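Local structure of interferon alpha/beta receptor 1 (3WCY) at residues 307-312 with 372-376; 276-282 with 293-299; 335-339 with 351-357; 156-160 with 242-246; 319-325 with 357-362. The protein pairs with IFNAR2 to form the cell-surface receptor for type I interferons, whose binding activates the JAK-STAT signalling cascade. All blocks are in the same frame, centred on the assembly; numbering follows the deposited sequence.

Interaction 1. Residues 307-312 with 372-376; sequences PPPPVI and VQARV
The polar contact is a single hydrogen bond, in which Arg375 NH1 reaches the carbonyl O of Pro307 at 3.2 Å, its N-H aimed almost straight at the oxygen (168°). That oxygen lies at the guanidinium edge, in its plane, whereas the nitrogen stands above the carbonyl plane. CB of Arg375 leads away from 307-312, and bends at chi2 (-70°) and chi3 (-66°) fold the chain back to bring NH1 there; NH2 then lies 3.5 Å from Pro307 CD. In the fourth fibronectin type III domain, a beta sandwich, strand 311-316 lies in one sheet and strand 369-376 in the other; Pro310 and Ile312 face Val372 and Ala374 across the interior, and Val323 and Val325 of neighbouring strand 321-326 pack against the same side chains. Ile312 points its CD1 into this layer, 3.6 Å from Ala374 CB and 3.8 Å from Val372 CG1. The ring of Pro310 lays CG against Val376 CB at 4.1 Å. At the margin, Pro307, preceded by a cis peptide bond, brings CG to within 4.1 Å of Val376 CG1.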
# COMPACT_ATOMS: atom_id res chain seq x y z
N PRO A 307 -1.21 1.15 -21.63
CA PRO A 307 -1.63 0.66 -22.95
C PRO A 307 -1.49 1.71 -24.08
O PRO A 307 -1.17 2.87 -23.78
CB PRO A 307 -3.09 0.26 -22.69
CG PRO A 307 -3.56 1.17 -21.54
CD PRO A 307 -2.33 1.85 -20.97
N PRO A 308 -1.72 1.37 -25.38
CA PRO A 308 -1.63 2.40 -26.43
C PRO A 308 -2.84 3.36 -26.39
O PRO A 308 -3.83 3.05 -25.71
CB PRO A 308 -1.60 1.59 -27.74
CG PRO A 308 -1.53 0.15 -27.34
CD PRO A 308 -2.10 0.07 -25.97
N PRO A 309 -2.81 4.53 -27.09
CA PRO A 309 -3.96 5.46 -27.03
C PRO A 309 -5.28 4.91 -27.60
O PRO A 309 -5.23 4.14 -28.57
CB PRO A 309 -3.47 6.68 -27.81
CG PRO A 309 -2.42 6.14 -28.73
CD PRO A 309 -1.73 5.09 -27.92
N PRO A 310 -6.45 5.31 -27.05
CA PRO A 310 -7.73 4.83 -27.60
C PRO A 310 -8.15 5.58 -28.86
O PRO A 310 -7.53 6.59 -29.21
CB PRO A 310 -8.73 5.06 -26.44
CG PRO A 310 -7.94 5.67 -25.32
CD PRO A 310 -6.69 6.22 -25.91
N VAL A 311 -9.20 5.10 -29.56
CA VAL A 311 -9.69 5.76 -30.78
C VAL A 311 -10.95 6.59 -30.49
O VAL A 311 -12.04 6.04 -30.29
CB VAL A 311 -9.85 4.84 -32.02
CG1 VAL A 311 -10.05 5.67 -33.28
CG2 VAL A 311 -8.65 3.91 -32.19
N ILE A 312 -10.77 7.92 -30.45
CA ILE A 312 -11.81 8.91 -30.17
C ILE A 312 -12.68 9.21 -31.41
O ILE A 312 -12.15 9.36 -32.52
CB ILE A 312 -11.20 10.17 -29.47
CG1 ILE A 312 -12.26 10.99 -28.74
CG2 ILE A 312 -10.31 11.03 -30.40
CD1 ILE A 312 -11.72 11.97 -27.68
N VAL A 372 -10.96 17.74 -28.50
CA VAL A 372 -11.13 16.65 -27.53
C VAL A 372 -9.94 15.67 -27.56
O VAL A 372 -9.33 15.46 -28.61
CB VAL A 372 -12.49 15.91 -27.67
CG1 VAL A 372 -12.95 15.34 -26.34
CG2 VAL A 372 -13.58 16.81 -28.26
N GLN A 373 -9.64 15.08 -26.39
CA GLN A 373 -8.58 14.09 -26.16
C GLN A 373 -9.07 13.09 -25.12
O GLN A 373 -9.72 13.48 -24.16
CB GLN A 373 -7.31 14.77 -25.67
CG GLN A 373 -6.15 14.66 -26.64
CD GLN A 373 -4.82 14.91 -25.98
OE1 GLN A 373 -4.49 14.32 -24.94
NE2 GLN A 373 -4.01 15.77 -26.58
N ALA A 374 -8.76 11.79 -25.31
CA ALA A 374 -9.21 10.75 -24.38
C ALA A 374 -8.15 9.72 -24.01
O ALA A 374 -7.23 9.46 -24.78
CB ALA A 374 -10.45 10.06 -24.90
N ARG A 375 -8.31 9.12 -22.82
CA ARG A 375 -7.44 8.07 -22.29
C ARG A 375 -8.26 7.02 -21.56
O ARG A 375 -9.36 7.30 -21.09
CB ARG A 375 -6.31 8.64 -21.41
CG ARG A 375 -5.07 9.09 -22.20
CD ARG A 375 -4.24 7.95 -22.80
NE ARG A 375 -3.62 7.11 -21.78
CZ ARG A 375 -2.86 6.04 -22.03
NH1 ARG A 375 -2.61 5.67 -23.28
NH2 ARG A 375 -2.34 5.34 -21.03
N VAL A 376 -7.72 5.79 -21.51
CA VAL A 376 -8.38 4.65 -20.87
C VAL A 376 -7.70 4.25 -19.54
O VAL A 376 -6.48 4.41 -19.40
CB VAL A 376 -8.56 3.48 -21.89
CG1 VAL A 376 -7.25 2.75 -22.19
CG2 VAL A 376 -9.65 2.52 -21.44

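Interaction 2. Residues 276-282 with 293-299; sequences GTFFLHV and WSEEKFI
Strands 277-281 and 297-299, an antiparallel pair at one side of a sheet of the third fibronectin type III domain, match Phe278 with Ile299 and Leu280 with Lys297 as hydrogen-bonded pairs. Ile299 N meets Phe278 O at 2.9 Å, and Leu280 N meets Lys297 O at 2.8 Å. On the face carrying Phe278 and Leu280, CG1 of Ile299 sits between its backbone N and carbonyl carbon (chi1 41°), which sends CD1 over the Phe278 ring in a CH-pi contact, 3.8 Å from its centroid. On the other face the rings of Phe279 and Phe298 meet obliquely, planes 45° apart, and Phe298 CE1 touches Thr277 CB at 3.6 Å. Beyond the paired strands, His281 and the five-membered ring of Trp293 form an offset stack, centroids 4.1 Å apart and planes only 3° from parallel. His281 also stacks with Trp252. An alanine at Trp293 would take away the indole, and His281 would probably be left with Trp252 as its remaining stacking partner and be less firmly fixed. Glu296 is salt-bridged to Lys242. The neighbouring antiparallel strands, joined by a connection that is not fully modelled, are the F and G strands of the fibronectin type III fold.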
# COMPACT_ATOMS: atom_id res chain seq x y z
N GLY A 276 11.96 -0.85 -6.71
CA GLY A 276 11.01 -0.43 -7.74
C GLY A 276 10.28 0.85 -7.38
O GLY A 276 9.89 1.62 -8.27
N THR A 277 10.08 1.05 -6.08
CA THR A 277 9.45 2.23 -5.50
C THR A 277 10.34 2.73 -4.38
O THR A 277 10.87 1.93 -3.61
CB THR A 277 8.02 1.96 -5.02
OG1 THR A 277 7.97 0.81 -4.18
CG2 THR A 277 7.03 1.83 -6.15
N PHE A 278 10.52 4.05 -4.31
CA PHE A 278 11.33 4.69 -3.28
C PHE A 278 10.97 6.16 -2.98
O PHE A 278 10.31 6.81 -3.79
CB PHE A 278 12.85 4.46 -3.49
CG PHE A 278 13.51 5.06 -4.71
CD1 PHE A 278 14.26 6.22 -4.61
CD2 PHE A 278 13.46 4.41 -5.93
CE1 PHE A 278 14.90 6.76 -5.73
CE2 PHE A 278 14.10 4.94 -7.06
CZ PHE A 278 14.82 6.12 -6.95
N PHE A 279 11.38 6.63 -1.80
CA PHE A 279 11.15 8.00 -1.31
C PHE A 279 12.48 8.75 -1.33
O PHE A 279 13.52 8.15 -1.09
CB PHE A 279 10.60 7.98 0.13
CG PHE A 279 9.23 7.36 0.30
CD1 PHE A 279 9.10 6.01 0.61
CD2 PHE A 279 8.08 8.12 0.19
CE1 PHE A 279 7.84 5.43 0.78
CE2 PHE A 279 6.82 7.55 0.38
CZ PHE A 279 6.71 6.21 0.66
N LEU A 280 12.44 10.07 -1.59
CA LEU A 280 13.67 10.87 -1.61
C LEU A 280 13.66 12.07 -0.64
O LEU A 280 12.64 12.75 -0.47
CB LEU A 280 14.04 11.31 -3.04
CG LEU A 280 14.54 10.21 -3.99
CD1 LEU A 280 13.95 10.37 -5.36
CD2 LEU A 280 16.04 10.19 -4.08
N HIS A 281 14.82 12.30 0.01
CA HIS A 281 15.12 13.38 0.95
C HIS A 281 15.93 14.43 0.20
O HIS A 281 16.73 14.07 -0.67
CB HIS A 281 16.01 12.84 2.08
CG HIS A 281 15.32 12.59 3.38
ND1 HIS A 281 15.96 11.93 4.41
CD2 HIS A 281 14.08 12.95 3.79
CE1 HIS A 281 15.09 11.89 5.41
NE2 HIS A 281 13.94 12.49 5.08
N VAL A 282 15.75 15.73 0.51
CA VAL A 282 16.51 16.81 -0.13
C VAL A 282 17.01 17.80 0.92
O VAL A 282 17.63 17.39 1.90
CB VAL A 282 15.78 17.55 -1.30
CG1 VAL A 282 16.78 18.30 -2.18
CG2 VAL A 282 14.94 16.60 -2.16
N TRP A 293 14.75 18.19 7.38
CA TRP A 293 14.60 17.45 6.14
C TRP A 293 13.39 17.92 5.34
O TRP A 293 12.36 18.28 5.91
CB TRP A 293 14.52 15.94 6.39
CG TRP A 293 15.82 15.31 6.76
CD1 TRP A 293 16.16 14.77 7.97
CD2 TRP A 293 16.96 15.13 5.91
NE1 TRP A 293 17.43 14.26 7.92
CE2 TRP A 293 17.95 14.47 6.67
CE3 TRP A 293 17.24 15.46 4.57
CZ2 TRP A 293 19.21 14.14 6.14
CZ3 TRP A 293 18.48 15.12 4.04
CH2 TRP A 293 19.45 14.48 4.83
N SER A 294 13.53 17.91 4.01
CA SER A 294 12.51 18.29 3.03
C SER A 294 11.38 17.24 2.98
O SER A 294 11.49 16.17 3.58
CB SER A 294 13.16 18.41 1.65
OG SER A 294 12.21 18.54 0.60
N GLU A 295 10.29 17.56 2.22
CA GLU A 295 9.16 16.66 2.02
C GLU A 295 9.66 15.41 1.32
O GLU A 295 10.49 15.51 0.41
CB GLU A 295 8.07 17.34 1.16
CG GLU A 295 6.75 16.59 1.13
CD GLU A 295 5.94 16.78 -0.13
OE1 GLU A 295 5.97 15.88 -1.00
OE2 GLU A 295 5.28 17.84 -0.26
N GLU A 296 9.20 14.24 1.76
CA GLU A 296 9.58 12.95 1.18
C GLU A 296 8.87 12.79 -0.15
O GLU A 296 7.63 12.75 -0.18
CB GLU A 296 9.26 11.79 2.13
CG GLU A 296 10.05 11.84 3.43
CD GLU A 296 9.33 11.34 4.66
OE1 GLU A 296 8.20 11.82 4.93
OE2 GLU A 296 9.92 10.52 5.40
N LYS A 297 9.64 12.78 -1.25
CA LYS A 297 9.09 12.62 -2.60
C LYS A 297 9.09 11.14 -3.00
O LYS A 297 10.16 10.54 -3.14
CB LYS A 297 9.85 13.49 -3.63
CG LYS A 297 9.36 13.36 -5.07
CD LYS A 297 8.06 14.12 -5.34
CE LYS A 297 7.47 13.81 -6.69
NZ LYS A 297 6.76 12.51 -6.70
N PHE A 298 7.89 10.56 -3.15
CA PHE A 298 7.70 9.17 -3.54
C PHE A 298 7.63 9.07 -5.05
O PHE A 298 6.81 9.74 -5.68
CB PHE A 298 6.43 8.58 -2.93
CG PHE A 298 6.10 7.18 -3.39
CD1 PHE A 298 6.84 6.10 -2.95
CD2 PHE A 298 5.04 6.95 -4.26
CE1 PHE A 298 6.54 4.81 -3.39
CE2 PHE A 298 4.74 5.66 -4.69
CZ PHE A 298 5.49 4.59 -4.25
N ILE A 299 8.46 8.19 -5.62
CA ILE A 299 8.49 7.97 -7.07
C ILE A 299 8.59 6.49 -7.40
O ILE A 299 9.47 5.80 -6.90
CB ILE A 299 9.54 8.84 -7.82
CG1 ILE A 299 10.88 8.94 -7.05
CG2 ILE A 299 8.99 10.22 -8.15
CD1 ILE A 299 11.93 8.07 -7.58

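Interaction 3. Residues 335-339 with 351-357; sequences LNYEI and SMEKDGP
The Tyr337 ring takes Pro357 over one face: CB stands 3.7 Å above the ring plane, offset toward the rim by CE1, in a CH-pi contact. The carbonyl O of Gly356 approaches the same ring obliquely, 3.3 Å from CD1. The second flat pair is the amide of Asn336 with the carboxylate of Glu353, whose planes are 61° apart. ND2 donates to OE2 of Glu353 at 3.2 Å with an N-H...O angle of 157°; the oxygen lies in the amide plane, but the nitrogen meets it from above the carboxylate plane. A second, weak bond from the same ND2 reaches OE1, so the OE2 bond carries the pairing. Glu353 places CG between its backbone N and carbonyl carbon (chi1 87°) and bends again at chi2, which curls its carboxylate toward Asn336. Glu338 lies beside it, CG 4.2 Å from Glu353 CB, and the two like charges would probably disfavour a closer approach. Further along, Ile339 N bonds to Met352 O at 2.8 Å and Met352 N to Ile339 O at 3.2 Å. The side chains run side by side, Ile339 CG2 at 3.7 Å from Met352 CG. This is the hairpin of strands 337-343 and 350-354: strand 369-376 flanks 337-343 on its other side, and Tyr337 and Ile339 point inward onto Val325 and Phe359 of the facing sheet.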
# COMPACT_ATOMS: atom_id res chain seq x y z
N LEU A 335 -14.30 -1.26 -18.46
CA LEU A 335 -13.22 -0.27 -18.53
C LEU A 335 -13.66 1.13 -18.06
O LEU A 335 -14.85 1.46 -18.13
CB LEU A 335 -12.65 -0.20 -19.97
CG LEU A 335 -11.71 -1.34 -20.41
CD1 LEU A 335 -12.47 -2.44 -21.12
CD2 LEU A 335 -10.66 -0.84 -21.35
N ASN A 336 -12.70 1.94 -17.57
CA ASN A 336 -12.92 3.32 -17.11
C ASN A 336 -12.27 4.29 -18.10
O ASN A 336 -11.14 4.05 -18.55
CB ASN A 336 -12.39 3.53 -15.69
CG ASN A 336 -13.16 4.56 -14.88
OD1 ASN A 336 -14.40 4.54 -14.80
ND2 ASN A 336 -12.44 5.45 -14.22
N TYR A 337 -12.99 5.36 -18.46
CA TYR A 337 -12.53 6.34 -19.45
C TYR A 337 -12.35 7.76 -18.89
O TYR A 337 -12.95 8.11 -17.88
CB TYR A 337 -13.46 6.35 -20.67
CG TYR A 337 -13.73 4.98 -21.27
CD1 TYR A 337 -14.88 4.27 -20.95
CD2 TYR A 337 -12.83 4.39 -22.16
CE1 TYR A 337 -15.14 3.01 -21.50
CE2 TYR A 337 -13.07 3.14 -22.72
CZ TYR A 337 -14.23 2.45 -22.38
OH TYR A 337 -14.47 1.21 -22.93
N GLU A 338 -11.51 8.56 -19.58
CA GLU A 338 -11.21 9.95 -19.22
C GLU A 338 -11.25 10.85 -20.45
O GLU A 338 -10.82 10.44 -21.52
CB GLU A 338 -9.82 10.05 -18.55
CG GLU A 338 -9.76 11.11 -17.46
CD GLU A 338 -8.37 11.55 -17.02
OE1 GLU A 338 -7.53 10.68 -16.70
OE2 GLU A 338 -8.15 12.78 -16.95
N ILE A 339 -11.74 12.09 -20.29
CA ILE A 339 -11.81 13.08 -21.36
C ILE A 339 -11.05 14.36 -21.02
O ILE A 339 -10.98 14.74 -19.85
CB ILE A 339 -13.26 13.31 -21.88
CG1 ILE A 339 -13.36 13.01 -23.37
CG2 ILE A 339 -13.83 14.69 -21.58
CD1 ILE A 339 -13.70 11.62 -23.66
N SER A 351 -11.52 18.82 -18.03
CA SER A 351 -11.45 17.36 -18.00
C SER A 351 -12.53 16.70 -17.15
O SER A 351 -12.78 17.13 -16.02
CB SER A 351 -10.08 16.91 -17.52
OG SER A 351 -9.72 17.50 -16.28
N MET A 352 -13.14 15.63 -17.70
CA MET A 352 -14.17 14.84 -17.02
C MET A 352 -14.08 13.34 -17.32
O MET A 352 -13.66 12.95 -18.41
CB MET A 352 -15.59 15.41 -17.25
CG MET A 352 -16.04 15.41 -18.69
SD MET A 352 -17.50 16.45 -18.92
CE MET A 352 -18.39 15.49 -20.14
N GLU A 353 -14.46 12.51 -16.33
CA GLU A 353 -14.45 11.05 -16.45
C GLU A 353 -15.85 10.47 -16.24
O GLU A 353 -16.61 10.97 -15.41
CB GLU A 353 -13.38 10.39 -15.55
CG GLU A 353 -13.80 10.06 -14.12
CD GLU A 353 -13.29 8.74 -13.56
OE1 GLU A 353 -12.06 8.56 -13.48
OE2 GLU A 353 -14.14 7.91 -13.16
N LYS A 354 -16.21 9.46 -17.04
CA LYS A 354 -17.50 8.78 -16.94
C LYS A 354 -17.30 7.28 -16.74
O LYS A 354 -16.15 6.81 -16.71
CB LYS A 354 -18.41 9.09 -18.16
CG LYS A 354 -18.86 10.55 -18.29
CD LYS A 354 -19.65 11.08 -17.08
CE LYS A 354 -19.57 12.59 -16.99
NZ LYS A 354 -20.35 13.12 -15.84
N ASP A 355 -18.41 6.55 -16.58
CA ASP A 355 -18.44 5.11 -16.36
C ASP A 355 -18.26 4.39 -17.69
O ASP A 355 -17.32 3.61 -17.84
CB ASP A 355 -19.76 4.70 -15.67
CG ASP A 355 -20.23 5.72 -14.65
OD1 ASP A 355 -19.59 5.82 -13.57
OD2 ASP A 355 -21.18 6.47 -14.96
N GLY A 356 -19.14 4.70 -18.64
CA GLY A 356 -19.11 4.14 -19.99
C GLY A 356 -18.30 4.98 -20.96
O GLY A 356 -17.66 5.95 -20.56
N PRO A 357 -18.32 4.65 -22.27
CA PRO A 357 -17.53 5.43 -23.23
C PRO A 357 -18.28 6.60 -23.88
O PRO A 357 -17.64 7.49 -24.43
CB PRO A 357 -17.11 4.38 -24.27
CG PRO A 357 -18.03 3.18 -24.04
CD PRO A 357 -18.98 3.51 -22.93

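Interaction 4. Residues 156-160 with 242-246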
# COMPACT_ATOMS: atom_id res chain seq x y z
N SER A 156 -3.37 8.36 7.50
CA SER A 156 -2.07 7.77 7.18
C SER A 156 -1.96 6.27 7.35
O SER A 156 -2.49 5.69 8.30
CB SER A 156 -0.95 8.45 7.97
OG SER A 156 0.32 8.04 7.49
N THR A 157 -1.20 5.65 6.43
CA THR A 157 -0.86 4.23 6.42
C THR A 157 0.58 4.11 6.90
O THR A 157 1.02 3.05 7.35
CB THR A 157 -1.01 3.67 5.00
OG1 THR A 157 -0.48 4.61 4.06
CG2 THR A 157 -2.45 3.33 4.65
N TYR A 158 1.31 5.24 6.83
CA TYR A 158 2.71 5.42 7.18
C TYR A 158 2.88 5.48 8.70
O TYR A 158 2.12 6.16 9.38
CB TYR A 158 3.28 6.69 6.50
CG TYR A 158 3.07 6.73 4.99
CD1 TYR A 158 1.87 7.19 4.44
CD2 TYR A 158 4.08 6.34 4.11
CE1 TYR A 158 1.68 7.22 3.06
CE2 TYR A 158 3.91 6.40 2.73
CZ TYR A 158 2.70 6.84 2.21
OH TYR A 158 2.51 6.89 0.85
N TYR A 159 3.89 4.74 9.22
CA TYR A 159 4.19 4.65 10.65
C TYR A 159 4.88 5.89 11.22
O TYR A 159 5.09 5.98 12.43
CB TYR A 159 4.91 3.33 10.99
CG TYR A 159 3.98 2.14 10.90
CD1 TYR A 159 3.30 1.67 12.03
CD2 TYR A 159 3.73 1.51 9.69
CE1 TYR A 159 2.43 0.59 11.95
CE2 TYR A 159 2.85 0.42 9.60
CZ TYR A 159 2.21 -0.04 10.74
OH TYR A 159 1.35 -1.11 10.64
N VAL A 160 5.19 6.85 10.34
CA VAL A 160 5.72 8.17 10.63
C VAL A 160 5.01 9.10 9.65
O VAL A 160 5.21 8.98 8.44
CB VAL A 160 7.26 8.30 10.54
CG1 VAL A 160 7.71 9.75 10.76
CG2 VAL A 160 7.96 7.38 11.54
N LYS A 242 8.46 3.11 4.83
CA LYS A 242 7.60 4.10 5.45
C LYS A 242 6.22 3.53 5.74
O LYS A 242 5.57 3.95 6.69
CB LYS A 242 7.51 5.37 4.58
CG LYS A 242 7.58 6.65 5.41
CD LYS A 242 8.17 7.81 4.62
CE LYS A 242 7.13 8.66 3.94
NZ LYS A 242 6.47 9.60 4.88
N SER A 243 5.81 2.53 4.95
CA SER A 243 4.52 1.85 5.04
C SER A 243 4.46 0.68 6.03
O SER A 243 3.38 0.43 6.57
CB SER A 243 4.07 1.41 3.65
OG SER A 243 4.28 2.40 2.66
N SER A 244 5.57 -0.05 6.24
CA SER A 244 5.60 -1.19 7.17
C SER A 244 6.14 -0.88 8.56
O SER A 244 6.92 0.06 8.72
CB SER A 244 6.44 -2.34 6.62
OG SER A 244 7.81 -1.97 6.53
N SER A 245 5.66 -1.63 9.55
CA SER A 245 5.93 -1.36 10.95
C SER A 245 7.35 -0.97 11.30
O SER A 245 8.31 -1.50 10.73
CB SER A 245 5.65 -2.61 11.80
OG SER A 245 5.52 -2.28 13.17
N GLY A 246 7.49 -0.03 12.23
CA GLY A 246 8.80 0.41 12.67
C GLY A 246 9.43 -0.43 13.76
O GLY A 246 9.00 -1.56 14.00
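Tyr159 and Lys242 share the hydrogen bond of this contact: Tyr159 N lies 3.1 Å from Lys242 O. The same oxygen also receives a CA-H...O contact from Tyr158. Ser245 CA packs over the centre of one face of the Tyr159 ring in a CH-pi contact, 3.7 Å from the centroid and 8° off the ring normal. At the ring edge CE2 faces the carbonyl O of Ser243. Tyr159 holds CG opposite its carbonyl carbon (chi1 -72°), which carries the ring along the backbone of 243-246. A leucine in its place would remove the flat face that Ser245 packs on, and the turn at 244-246 would probably be left poorly supported and freer to shift. Beside it, Tyr158 meets the Lys242 chain with its ring edge, CD2 lying 3.6 Å from Lys242 CB.

In the next shell Lys242 bends at chi3 and chi4, and its NZ is salt-bridged to Glu296 and forms a cation-pi contact with Phe279. Tyr139 meets the Tyr159 ring edge-to-face. A weak bond from Tyr158 N to Ser156 OG, 3.0 Å long, spans the bend between strands 152-156 and 160-163. The arrangement is a junction between consecutive fibronectin type III domains, in which a loop of the second packs on the short helix 239-243 and the turn after it in the third.

Interaction 5. Residues 319-325 with 357-362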
# COMPACT_ATOMS: atom_id res chain seq x y z
N ASP A 319 -26.68 21.30 -30.52
CA ASP A 319 -26.47 21.41 -29.08
C ASP A 319 -25.32 20.53 -28.55
O ASP A 319 -24.16 20.95 -28.54
CB ASP A 319 -27.76 21.09 -28.33
CG ASP A 319 -27.76 21.62 -26.91
OD1 ASP A 319 -27.17 22.69 -26.67
OD2 ASP A 319 -28.36 20.96 -26.03
N THR A 320 -25.67 19.33 -28.12
CA THR A 320 -24.76 18.38 -27.48
C THR A 320 -23.68 17.90 -28.44
O THR A 320 -23.96 17.70 -29.62
CB THR A 320 -25.53 17.19 -26.88
OG1 THR A 320 -26.38 16.62 -27.88
CG2 THR A 320 -26.36 17.56 -25.66
N LEU A 321 -22.46 17.71 -27.94
CA LEU A 321 -21.35 17.19 -28.72
C LEU A 321 -20.98 15.82 -28.15
O LEU A 321 -20.31 15.74 -27.12
CB LEU A 321 -20.16 18.16 -28.72
CG LEU A 321 -19.11 17.93 -29.79
CD1 LEU A 321 -18.80 19.21 -30.52
CD2 LEU A 321 -17.85 17.33 -29.20
N LEU A 322 -21.51 14.75 -28.77
CA LEU A 322 -21.28 13.37 -28.34
C LEU A 322 -19.86 12.91 -28.69
O LEU A 322 -19.40 13.09 -29.81
CB LEU A 322 -22.32 12.43 -28.96
CG LEU A 322 -22.91 11.37 -28.03
CD1 LEU A 322 -24.27 10.92 -28.53
CD2 LEU A 322 -21.98 10.17 -27.86
N VAL A 323 -19.18 12.32 -27.70
CA VAL A 323 -17.81 11.82 -27.80
C VAL A 323 -17.78 10.32 -27.47
O VAL A 323 -18.33 9.91 -26.44
CB VAL A 323 -16.84 12.65 -26.89
CG1 VAL A 323 -15.42 12.10 -26.94
CG2 VAL A 323 -16.84 14.13 -27.26
N TYR A 324 -17.16 9.50 -28.34
CA TYR A 324 -17.04 8.06 -28.11
C TYR A 324 -15.59 7.61 -28.02
O TYR A 324 -14.81 7.78 -28.96
CB TYR A 324 -17.81 7.23 -29.16
CG TYR A 324 -18.22 5.87 -28.62
CD1 TYR A 324 -19.54 5.62 -28.25
CD2 TYR A 324 -17.28 4.87 -28.41
CE1 TYR A 324 -19.91 4.39 -27.70
CE2 TYR A 324 -17.64 3.65 -27.84
CZ TYR A 324 -18.96 3.41 -27.50
OH TYR A 324 -19.31 2.19 -26.96
N VAL A 325 -15.24 6.99 -26.88
CA VAL A 325 -13.90 6.45 -26.61
C VAL A 325 -13.92 4.95 -26.90
O VAL A 325 -14.75 4.23 -26.36
CB VAL A 325 -13.41 6.72 -25.17
CG1 VAL A 325 -11.90 6.51 -25.07
CG2 VAL A 325 -13.79 8.11 -24.69
N PRO A 357 -18.32 4.65 -22.27
CA PRO A 357 -17.53 5.43 -23.23
C PRO A 357 -18.28 6.60 -23.88
O PRO A 357 -17.64 7.49 -24.43
CB PRO A 357 -17.11 4.38 -24.27
CG PRO A 357 -18.03 3.18 -24.04
CD PRO A 357 -18.98 3.51 -22.93
N GLU A 358 -19.61 6.58 -23.82
CA GLU A 358 -20.47 7.61 -24.39
C GLU A 358 -20.50 8.89 -23.53
O GLU A 358 -21.33 9.02 -22.62
CB GLU A 358 -21.88 7.06 -24.64
CG GLU A 358 -22.20 6.85 -26.10
CD GLU A 358 -23.66 6.54 -26.35
OE1 GLU A 358 -24.02 5.34 -26.35
OE2 GLU A 358 -24.46 7.50 -26.52
N PHE A 359 -19.56 9.81 -23.81
CA PHE A 359 -19.43 11.12 -23.18
C PHE A 359 -20.29 12.09 -23.98
O PHE A 359 -20.28 12.04 -25.20
CB PHE A 359 -17.97 11.60 -23.20
CG PHE A 359 -17.05 10.98 -22.17
CD1 PHE A 359 -16.68 11.69 -21.03
CD2 PHE A 359 -16.52 9.71 -22.36
CE1 PHE A 359 -15.81 11.12 -20.09
CE2 PHE A 359 -15.66 9.15 -21.42
CZ PHE A 359 -15.31 9.85 -20.29
N THR A 360 -21.05 12.95 -23.30
CA THR A 360 -21.91 13.91 -23.97
C THR A 360 -21.54 15.33 -23.52
O THR A 360 -21.87 15.73 -22.40
CB THR A 360 -23.39 13.51 -23.82
OG1 THR A 360 -23.58 12.22 -24.42
CG2 THR A 360 -24.35 14.51 -24.45
N LEU A 361 -20.82 16.07 -24.38
CA LEU A 361 -20.43 17.44 -24.07
C LEU A 361 -21.61 18.36 -24.32
O LEU A 361 -21.93 18.68 -25.46
CB LEU A 361 -19.18 17.90 -24.86
CG LEU A 361 -17.87 17.20 -24.51
CD1 LEU A 361 -16.79 17.54 -25.51
CD2 LEU A 361 -17.41 17.57 -23.14
N LYS A 362 -22.30 18.70 -23.23
CA LYS A 362 -23.48 19.56 -23.28
C LYS A 362 -23.22 20.99 -22.81
O LYS A 362 -22.28 21.24 -22.05
CB LYS A 362 -24.70 18.91 -22.60
CG LYS A 362 -24.51 18.45 -21.15
CD LYS A 362 -25.53 17.37 -20.73
CE LYS A 362 -26.95 17.86 -20.50
NZ LYS A 362 -27.77 17.80 -21.74
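Tyr324 turns CG opposite its backbone N (chi1 -154°), and the ring thereby comes alongside Pro357, whose CB stands over one face, 4.1 Å from the centroid. Glu358 CG approaches this ring obliquely, 3.6 Å from CD1. Leu361 sets CG opposite its carbonyl carbon (chi1 -67°), and its CD1 touches Leu321 CD2 and Val323 CG2, 3.8 Å from each. The Leu321 and Leu361 side chains run side by side, pointing the same way. Strands 321-325 and 358-361 run antiparallel, their axes 154° apart, with Leu321-Leu361 and Val323-Phe359 as hydrogen-bonded pairs. Leu321 N reaches Leu361 O at 2.7 Å, and Val323 N reaches Phe359 O at the same distance. Pairing fades at the other end, where Val325 N to Pro357 O is a weak bond and Glu358 is the centre of an inverse gamma turn. Side chains alternate: Leu322, Tyr324, Glu358 and Thr360 occupy one face, while Leu321, Val323, Phe359 and Leu361 occupy the other. On that second face, Val325 CG2 packs 3.9 Å from Phe359 CE2. Strand 311-316 pairs with 321-326 on its other side, and across the sandwich Phe359 and Val323 meet Ile339 of strand 337-343, while Leu361 meets Phe341 and Met352.

In the fold
Along the chain, interaction 4 closes before interaction 2 opens, and interaction 2 before the nested set 1, 5 and 3. In this extracellular part of the receptor, interaction 4 holds the second and third fibronectin type III domains together, whereas the others lie inside single domains. Interaction 2 lies within the third; its centre is 14 Å from that of interaction 4, and the Lys242-Glu296 salt bridge couples them. The other three share the fourth domain, with nearest atoms about 17 Å or more from interaction 2. Their centres lie 10 to 14 Å apart: interaction 5 pairs strands of one sheet, interaction 3 pairs strands of the other, and interaction 1 bridges the two sheets of this sandwich.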